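Local atomic coordinates of Plm1 (Streptomyces sp. HK803, PDB entry 4HXY), a protein that probably carries out the NADPH-dependent reduction of a beta-keto intermediate, as the ketoreductase domain from the first module of the phoslactomycin polyketide synthase. Residues W86-G94 with A103-W111; M297-D308 with G338-R349. One frame throughout, in Å; residues are numbered along the deposited sequence.

Contact 1 (W86-G94 with A103-W111); sequences WCVTSRAVG and ADVRAAGVW
A103 O and R91 NH2 share water 3, which donates to the carbonyl at 2.6 Å and accepts a weak bond from the arginine. D104 follows, held at both its backbone and its carboxylate. Its backbone N donates to R91 O (3.1 Å), while its CB lies over the centre of one guanidinium face of R91. OD2 of D104 stays 3.8 Å from R91 NH1 and well out of the guanidinium plane, a long salt bridge of charges alone. Water 1 joins that same OD2 to S90 O. As the N-cap of helix 105-120, D104 accepts from A107 N through OD1, from above the carboxylate plane, and with CG anti to the backbone N (chi1 178°) the carboxylate is placed with OD1 over the helix start and OD2 toward S90 and R91. A107 CB then rests on S90 O and on A92 CB, and A108 CB touches A92 O (3.6 Å). Two residues on, V110 CG1 reaches the strand, meeting T89 CG2 tip to tip and C87 SG, both at 3.6 Å. W111 completes the contact: V93 CG1 sits squarely over its six-membered ring, 3.6 Å from the centroid, a CH-pi contact, and NE1 gives T89 OG1 a nearly straight, in-plane bond (2.9 Å, 167°). This is the first half of a beta-alpha-beta unit, strand 85-90 running into helix 105-120 and on to strand 125-131. Because T89 OG1 also bonds D130, and D130 in turn receives A92 N, the indole N-H, hydroxyl and carboxylate form a chain of hydrogen bonds, in which the threonine proton probably points to the aspartate.

Contact 2 (M297-D308 with G338-R349); sequences MAAKVEGALLLD and GNACLDALARRR. With NDP (NADPH dihydro-nicotinamide-adenine-dinucleotide phosphate), chain C.
K300 NZ donates to N339 OD1 (3.1 Å). It also grips both hydroxyls of the nicotinamide ribose of NADPH, K300 NZ lying 2.9 Å from NDP O3D and 3.0 Å from NDP O2D. The lysine leaves its helix with CG anti to the backbone N and bends at chi3 (-82°) and chi4 (-72°), carrying the amine round to the ribose. Its CG is supported by L342 CD1, and N339 ND2 has a weak bond to Y335 O. Behind this polar end the helices close tightly on G338, whose CA lies 3.4 Å from V301 CG2; a side chain there would crowd K300 CD. The two helices run nearly parallel, 16° apart with axes 8.8 Å from each other, as neighbours in the Rossmann fold of short-chain dehydrogenases, and pack against strands 270-275 and 316-322. Further along, A304 CB touches both L342 CD2 and L345 CD2. D308 then splits its carboxylate: OD1 takes R349 NH1 (2.8 Å) on its anti side, tilted out of the carboxylate plane, and OD2 takes R348 NH2 (3.0 Å) from above it. Water 4 accepts from R348 NE, within bonding range of OD2. An alanine in place of D308 is likely to leave the two arginine charges without their shared mate and let the R348 guanidinium turn. R349 also bonds L311 O and R355 O and makes a cation-pi contact with F317.

The two contacts follow one another in sequence, and their centres lie about 13 Å apart. Helix 105-120 of contact 1 packs directly on helix 333-351 of contact 2: V105 O touches C341 SG, and A108 CB meets A344 CB at 3.4 Å. A salt bridge from R106 to E302 reaches across to helix 290-310, and A103 N bonds E351 near the end of helix 333-351. Contact 1 belongs to the N-terminal half, consistent with the structural subdomain of modular ketoreductases, whereas contact 2 lies in the NADPH-binding half. Helix 105-120 thus joins what is probably the structural subdomain to the helix pair that carries K300 and its partner N339.

Contact 1 (W86-G94 with A103-W111)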
# COMPACT_ATOMS: atom_id res chain seq x y z
N TRP A 86 -14.39 -3.56 -14.35
CA TRP A 86 -14.69 -3.28 -12.96
C TRP A 86 -14.20 -4.43 -12.12
O TRP A 86 -14.33 -5.60 -12.53
CB TRP A 86 -16.20 -3.10 -12.79
CG TRP A 86 -16.69 -1.78 -13.24
CD1 TRP A 86 -17.17 -1.44 -14.48
CD2 TRP A 86 -16.74 -0.58 -12.46
NE1 TRP A 86 -17.49 -0.10 -14.51
CE2 TRP A 86 -17.23 0.45 -13.29
CE3 TRP A 86 -16.40 -0.27 -11.14
CZ2 TRP A 86 -17.40 1.76 -12.84
CZ3 TRP A 86 -16.55 1.03 -10.70
CH2 TRP A 86 -17.06 2.02 -11.54
N CYS A 87 -13.64 -4.12 -10.95
CA CYS A 87 -13.12 -5.13 -10.04
C CYS A 87 -13.80 -5.02 -8.69
O CYS A 87 -13.77 -3.94 -8.07
CB CYS A 87 -11.61 -4.98 -9.90
SG CYS A 87 -10.86 -6.21 -8.81
N VAL A 88 -14.42 -6.11 -8.23
CA VAL A 88 -15.04 -6.13 -6.89
C VAL A 88 -14.21 -6.93 -5.89
O VAL A 88 -13.66 -7.98 -6.21
CB VAL A 88 -16.49 -6.67 -6.90
CG1 VAL A 88 -17.41 -5.68 -7.56
CG2 VAL A 88 -16.57 -8.06 -7.57
N THR A 89 -14.10 -6.39 -4.69
CA THR A 89 -13.35 -6.96 -3.60
C THR A 89 -14.26 -6.97 -2.37
O THR A 89 -15.38 -6.47 -2.42
CB THR A 89 -12.13 -6.12 -3.27
OG1 THR A 89 -12.53 -4.77 -2.94
CG2 THR A 89 -11.19 -6.07 -4.47
N SER A 90 -13.78 -7.57 -1.29
CA SER A 90 -14.37 -7.45 0.04
C SER A 90 -13.25 -7.36 1.09
O SER A 90 -12.17 -7.95 0.93
CB SER A 90 -15.30 -8.64 0.34
OG SER A 90 -14.54 -9.82 0.41
N ARG A 91 -13.49 -6.54 2.12
CA ARG A 91 -12.56 -6.32 3.23
C ARG A 91 -11.26 -5.62 2.77
O ARG A 91 -10.28 -5.67 3.47
CB ARG A 91 -12.21 -7.65 3.95
CG ARG A 91 -13.42 -8.39 4.58
CD ARG A 91 -13.05 -9.82 5.02
NE ARG A 91 -11.97 -9.84 6.01
CZ ARG A 91 -11.07 -10.81 6.16
NH1 ARG A 91 -11.06 -11.89 5.39
NH2 ARG A 91 -10.14 -10.68 7.11
N ALA A 92 -11.30 -4.92 1.63
CA ALA A 92 -10.08 -4.37 1.03
C ALA A 92 -9.75 -2.96 1.54
O ALA A 92 -8.60 -2.53 1.50
CB ALA A 92 -10.18 -4.39 -0.50
N VAL A 93 -10.77 -2.26 2.04
CA VAL A 93 -10.69 -0.87 2.50
C VAL A 93 -11.45 -0.69 3.81
O VAL A 93 -12.39 -1.44 4.12
CB VAL A 93 -11.24 0.12 1.42
CG1 VAL A 93 -10.43 0.02 0.12
CG2 VAL A 93 -12.72 -0.10 1.11
N GLY A 94 -11.02 0.32 4.56
CA GLY A 94 -11.65 0.69 5.84
C GLY A 94 -12.32 2.02 5.63
O GLY A 94 -11.65 3.05 5.55
N ALA A 103 -9.67 -5.98 8.48
CA ALA A 103 -8.78 -5.79 7.32
C ALA A 103 -8.35 -7.12 6.70
O ALA A 103 -8.02 -8.10 7.43
CB ALA A 103 -7.55 -4.96 7.72
N ASP A 104 -8.39 -7.18 5.36
CA ASP A 104 -7.87 -8.31 4.60
C ASP A 104 -6.65 -7.76 3.87
O ASP A 104 -6.79 -6.92 2.98
CB ASP A 104 -8.93 -8.83 3.60
CG ASP A 104 -8.45 -9.98 2.73
OD1 ASP A 104 -7.25 -10.14 2.44
OD2 ASP A 104 -9.34 -10.74 2.26
N VAL A 105 -5.47 -8.20 4.28
CA VAL A 105 -4.22 -7.63 3.76
C VAL A 105 -4.10 -7.89 2.27
O VAL A 105 -3.78 -6.99 1.50
CB VAL A 105 -3.01 -8.19 4.55
CG1 VAL A 105 -1.67 -7.89 3.83
CG2 VAL A 105 -3.03 -7.64 5.97
N ARG A 106 -4.39 -9.12 1.85
CA ARG A 106 -4.22 -9.45 0.43
C ARG A 106 -5.24 -8.74 -0.47
O ARG A 106 -4.91 -8.33 -1.58
CB ARG A 106 -4.22 -10.96 0.25
CG ARG A 106 -2.98 -11.55 0.92
CD ARG A 106 -2.78 -13.00 0.59
NE ARG A 106 -1.77 -13.62 1.44
CZ ARG A 106 -0.44 -13.45 1.34
NH1 ARG A 106 0.36 -14.10 2.17
NH2 ARG A 106 0.10 -12.66 0.41
N ALA A 107 -6.45 -8.56 0.02
CA ALA A 107 -7.47 -7.86 -0.75
C ALA A 107 -7.09 -6.40 -1.00
O ALA A 107 -7.39 -5.83 -2.07
CB ALA A 107 -8.82 -7.91 -0.05
N ALA A 108 -6.46 -5.78 -0.00
CA ALA A 108 -5.97 -4.40 -0.14
C ALA A 108 -5.00 -4.24 -1.32
O ALA A 108 -4.98 -3.19 -1.98
CB ALA A 108 -5.33 -3.91 1.19
N GLY A 109 -4.19 -5.26 -1.58
CA GLY A 109 -3.27 -5.25 -2.72
C GLY A 109 -3.95 -5.10 -4.07
O GLY A 109 -3.39 -4.53 -5.00
N VAL A 110 -5.16 -5.63 -4.17
CA VAL A 110 -5.98 -5.48 -5.37
C VAL A 110 -6.17 -4.00 -5.69
O VAL A 110 -6.09 -3.58 -6.86
CB VAL A 110 -7.35 -6.12 -5.20
CG1 VAL A 110 -8.19 -5.88 -6.42
CG2 VAL A 110 -7.25 -7.68 -4.99
N TRP A 111 -6.46 -3.21 -4.66
CA TRP A 111 -6.68 -1.77 -4.83
C TRP A 111 -5.39 -1.04 -5.22
O TRP A 111 -5.40 -0.12 -6.05
CB TRP A 111 -7.29 -1.17 -3.55
CG TRP A 111 -8.74 -1.44 -3.49
CD1 TRP A 111 -9.34 -2.66 -3.45
CD2 TRP A 111 -9.79 -0.48 -3.50
NE1 TRP A 111 -10.69 -2.53 -3.43
CE2 TRP A 111 -11.00 -1.19 -3.44
CE3 TRP A 111 -9.83 0.92 -3.50
CZ2 TRP A 111 -12.23 -0.56 -3.43
CZ3 TRP A 111 -11.07 1.53 -3.50
CH2 TRP A 111 -12.24 0.80 -3.42
O HOH W 1 -11.88 -10.70 1.71
O HOH W 2 -7.93 -4.22 4.18
O HOH W 3 -8.50 -9.57 9.55

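Contact 2 (M297-D308 with G338-R349)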
# COMPACT_ATOMS: atom_id res chain seq x y z
N MET A 297 6.56 -8.08 -4.65
CA MET A 297 5.82 -7.91 -3.39
C MET A 297 6.47 -8.68 -2.21
O MET A 297 6.09 -8.47 -1.06
CB MET A 297 4.35 -8.34 -3.56
CG MET A 297 3.57 -7.51 -4.56
SD MET A 297 1.92 -8.09 -4.94
CE MET A 297 1.06 -7.76 -3.36
N ALA A 298 7.43 -9.56 -2.49
CA ALA A 298 7.85 -10.56 -1.50
C ALA A 298 8.44 -9.94 -0.22
O ALA A 298 7.92 -10.18 0.88
CB ALA A 298 8.86 -11.47 -2.11
N ALA A 299 9.55 -9.22 -0.35
CA ALA A 299 10.20 -8.63 0.85
C ALA A 299 9.24 -7.73 1.61
O ALA A 299 9.15 -7.77 2.84
CB ALA A 299 11.47 -7.88 0.49
N LYS A 300 8.52 -6.89 0.89
CA LYS A 300 7.66 -5.90 1.52
C LYS A 300 6.49 -6.59 2.23
O LYS A 300 6.32 -6.44 3.44
CB LYS A 300 7.20 -4.87 0.47
CG LYS A 300 6.46 -3.71 1.05
CD LYS A 300 6.27 -2.58 0.00
CE LYS A 300 7.51 -1.66 -0.15
NZ LYS A 300 7.72 -0.77 1.02
N VAL A 301 5.72 -7.40 1.50
CA VAL A 301 4.49 -7.99 2.02
C VAL A 301 4.73 -9.26 2.84
O VAL A 301 4.26 -9.39 3.98
CB VAL A 301 3.47 -8.27 0.93
CG1 VAL A 301 2.18 -8.83 1.53
CG2 VAL A 301 3.16 -6.99 0.15
N GLU A 302 5.40 -10.24 2.25
CA GLU A 302 5.64 -11.49 2.95
C GLU A 302 6.57 -11.26 4.17
O GLU A 302 6.36 -11.87 5.22
CB GLU A 302 6.16 -12.57 2.00
CG GLU A 302 5.21 -12.85 0.80
CD GLU A 302 3.75 -13.13 1.19
OE1 GLU A 302 3.51 -13.90 2.16
OE2 GLU A 302 2.82 -12.58 0.53
N GLY A 303 7.57 -10.38 4.03
CA GLY A 303 8.38 -9.93 5.17
C GLY A 303 7.55 -9.34 6.30
O GLY A 303 7.70 -9.70 7.46
N ALA A 304 6.66 -8.41 5.98
CA ALA A 304 5.84 -7.80 7.00
C ALA A 304 4.91 -8.78 7.70
O ALA A 304 4.74 -8.71 8.93
CB ALA A 304 5.04 -6.65 6.41
N LEU A 305 4.32 -9.70 6.92
CA LEU A 305 3.41 -10.69 7.45
C LEU A 305 4.17 -11.64 8.37
O LEU A 305 3.65 -12.05 9.41
CB LEU A 305 2.75 -11.49 6.34
CG LEU A 305 1.65 -10.72 5.60
CD1 LEU A 305 1.28 -11.41 4.29
CD2 LEU A 305 0.41 -10.44 6.44
N LEU A 306 5.39 -11.99 7.98
CA LEU A 306 6.21 -12.90 8.80
C LEU A 306 6.59 -12.20 10.10
O LEU A 306 6.47 -12.78 11.19
CB LEU A 306 7.45 -13.34 8.04
CG LEU A 306 8.38 -14.35 8.72
CD1 LEU A 306 7.64 -15.63 9.11
CD2 LEU A 306 9.55 -14.65 7.80
N LEU A 307 6.98 -10.93 10.01
CA LEU A 307 7.33 -10.15 11.21
C LEU A 307 6.15 -10.04 12.16
O LEU A 307 6.30 -10.15 13.37
CB LEU A 307 7.82 -8.76 10.85
CG LEU A 307 9.20 -8.68 10.22
CD1 LEU A 307 9.35 -7.37 9.42
CD2 LEU A 307 10.30 -8.81 11.27
N ASP A 308 4.97 -9.76 11.61
CA ASP A 308 3.76 -9.62 12.41
C ASP A 308 3.48 -10.93 13.15
O ASP A 308 3.15 -10.93 14.34
CB ASP A 308 2.58 -9.25 11.50
CG ASP A 308 1.24 -9.28 12.22
OD1 ASP A 308 1.01 -8.49 13.16
OD2 ASP A 308 0.40 -10.10 11.84
N GLY A 338 2.06 -3.85 -3.04
CA GLY A 338 2.74 -4.20 -1.80
C GLY A 338 2.56 -3.14 -0.75
O GLY A 338 2.37 -3.43 0.43
N ASN A 339 2.63 -1.88 -1.17
CA ASN A 339 2.47 -0.78 -0.23
C ASN A 339 1.05 -0.70 0.30
O ASN A 339 0.85 -0.46 1.49
CB ASN A 339 2.96 0.52 -0.86
CG ASN A 339 4.47 0.61 -0.91
OD1 ASN A 339 5.12 0.62 0.12
ND2 ASN A 339 5.04 0.68 -2.12
N ALA A 340 0.06 -0.96 -0.55
CA ALA A 340 -1.33 -0.98 -0.11
C ALA A 340 -1.52 -2.11 0.92
O ALA A 340 -2.30 -1.97 1.87
CB ALA A 340 -2.28 -1.18 -1.31
N CYS A 341 -0.85 -3.23 0.70
CA CYS A 341 -0.88 -4.32 1.67
C CYS A 341 -0.34 -3.89 3.03
O CYS A 341 -0.91 -4.27 4.07
CB CYS A 341 -0.10 -5.53 1.16
SG CYS A 341 -0.89 -6.42 -0.21
N LEU A 342 0.75 -3.14 3.04
CA LEU A 342 1.34 -2.67 4.31
C LEU A 342 0.34 -1.84 5.09
O LEU A 342 0.18 -2.00 6.29
CB LEU A 342 2.59 -1.84 4.08
CG LEU A 342 3.84 -2.54 3.58
CD1 LEU A 342 4.99 -1.53 3.49
CD2 LEU A 342 4.19 -3.74 4.48
N ASP A 343 -0.35 -0.94 4.40
CA ASP A 343 -1.28 -0.05 5.09
C ASP A 343 -2.37 -0.90 5.73
O ASP A 343 -2.79 -0.63 6.85
CB ASP A 343 -1.87 0.97 4.11
CG ASP A 343 -0.80 1.83 3.43
OD1 ASP A 343 0.35 1.87 3.92
OD2 ASP A 343 -1.11 2.50 2.40
N ALA A 344 -2.81 -1.95 5.03
CA ALA A 344 -3.86 -2.82 5.57
C ALA A 344 -3.38 -3.64 6.75
O ALA A 344 -4.12 -3.84 7.69
CB ALA A 344 -4.44 -3.75 4.51
N LEU A 345 -2.13 -4.10 6.69
CA LEU A 345 -1.56 -4.87 7.79
C LEU A 345 -1.50 -4.01 9.05
O LEU A 345 -1.81 -4.50 10.13
CB LEU A 345 -0.17 -5.38 7.44
CG LEU A 345 0.54 -6.13 8.54
CD1 LEU A 345 -0.25 -7.35 9.01
CD2 LEU A 345 1.94 -6.50 8.04
N ALA A 346 -1.12 -2.73 8.94
CA ALA A 346 -1.10 -1.89 10.13
C ALA A 346 -2.50 -1.80 10.73
O ALA A 346 -2.65 -1.88 11.95
CB ALA A 346 -0.53 -0.51 9.84
N ARG A 347 -3.52 -1.63 9.89
CA ARG A 347 -4.91 -1.58 10.38
C ARG A 347 -5.28 -2.90 11.08
O ARG A 347 -5.91 -2.89 12.14
CB ARG A 347 -5.89 -1.29 9.25
CG ARG A 347 -5.79 0.10 8.71
CD ARG A 347 -6.96 0.50 7.81
NE ARG A 347 -6.90 -0.16 6.50
CZ ARG A 347 -7.68 -1.16 6.10
NH1 ARG A 347 -8.65 -1.66 6.89
NH2 ARG A 347 -7.50 -1.66 4.88
N ARG A 348 -4.89 -4.00 10.46
CA ARG A 348 -5.21 -5.33 10.97
C ARG A 348 -4.59 -5.54 12.34
O ARG A 348 -5.25 -6.02 13.28
CB ARG A 348 -4.76 -6.41 9.99
CG ARG A 348 -5.29 -7.79 10.31
CD ARG A 348 -4.73 -8.84 9.38
NE ARG A 348 -3.37 -9.24 9.75
CZ ARG A 348 -2.67 -10.18 9.13
NH1 ARG A 348 -3.17 -10.81 8.07
NH2 ARG A 348 -1.47 -10.50 9.57
N ARG A 349 -3.34 -5.12 12.48
CA ARG A 349 -2.61 -5.33 13.73
C ARG A 349 -3.23 -4.49 14.85
O ARG A 349 -3.39 -4.96 15.98
CB ARG A 349 -1.11 -5.01 13.51
CG ARG A 349 -0.24 -5.24 14.72
CD ARG A 349 1.27 -5.21 14.34
NE ARG A 349 2.10 -5.34 15.52
CZ ARG A 349 2.66 -6.46 15.96
NH1 ARG A 349 2.52 -7.59 15.28
NH2 ARG A 349 3.39 -6.43 17.07
PA NDP C . 17.02 0.73 -0.64
O1A NDP C . 18.21 1.59 -0.40
O2A NDP C . 17.00 -0.14 -1.86
O5B NDP C . 16.77 -0.19 0.63
C5B NDP C . 16.00 -1.37 0.52
C4B NDP C . 16.57 -2.40 1.46
O4B NDP C . 15.80 -3.58 1.42
C3B NDP C . 17.98 -2.82 1.09
O3B NDP C . 18.77 -2.75 2.29
C2B NDP C . 17.85 -4.25 0.61
O2B NDP C . 19.09 -4.85 0.94
C1B NDP C . 16.66 -4.70 1.44
N9A NDP C . 15.97 -5.90 0.98
C8A NDP C . 15.36 -6.13 -0.23
N7A NDP C . 14.86 -7.38 -0.25
C5A NDP C . 15.11 -7.96 0.98
C6A NDP C . 14.82 -9.19 1.53
N6A NDP C . 14.17 -10.16 0.90
N1A NDP C . 15.26 -9.44 2.82
C2A NDP C . 15.93 -8.47 3.55
N3A NDP C . 16.23 -7.25 3.01
C4A NDP C . 15.80 -7.01 1.74
O3 NDP C . 15.68 1.62 -0.71
PN NDP C . 15.25 2.83 0.22
O1N NDP C . 15.00 3.98 -0.68
O2N NDP C . 16.13 3.03 1.39
O5D NDP C . 13.77 2.44 0.67
C5D NDP C . 13.54 1.60 1.78
C4D NDP C . 12.04 1.46 1.96
O4D NDP C . 11.41 2.74 1.94
C3D NDP C . 11.40 0.66 0.85
O3D NDP C . 10.53 -0.28 1.41
C2D NDP C . 10.61 1.67 0.04
O2D NDP C . 9.48 1.11 -0.59
C1D NDP C . 10.30 2.73 1.08
N1N NDP C . 10.15 4.06 0.47
C2N NDP C . 11.23 4.73 -0.01
C3N NDP C . 11.10 5.92 -0.73
C7N NDP C . 12.28 6.69 -1.19
O7N NDP C . 12.02 7.94 -1.69
N7N NDP C . 13.53 6.24 -1.19
C4N NDP C . 9.78 6.63 -0.69
C5N NDP C . 8.66 5.81 -0.13
C6N NDP C . 8.89 4.58 0.45
P2B NDP C . 19.57 -6.25 0.34
O1X NDP C . 20.99 -6.40 0.82
O2X NDP C . 19.48 -6.25 -1.20
O3X NDP C . 18.70 -7.34 0.82
O HOH W 4 -2.09 -8.48 12.21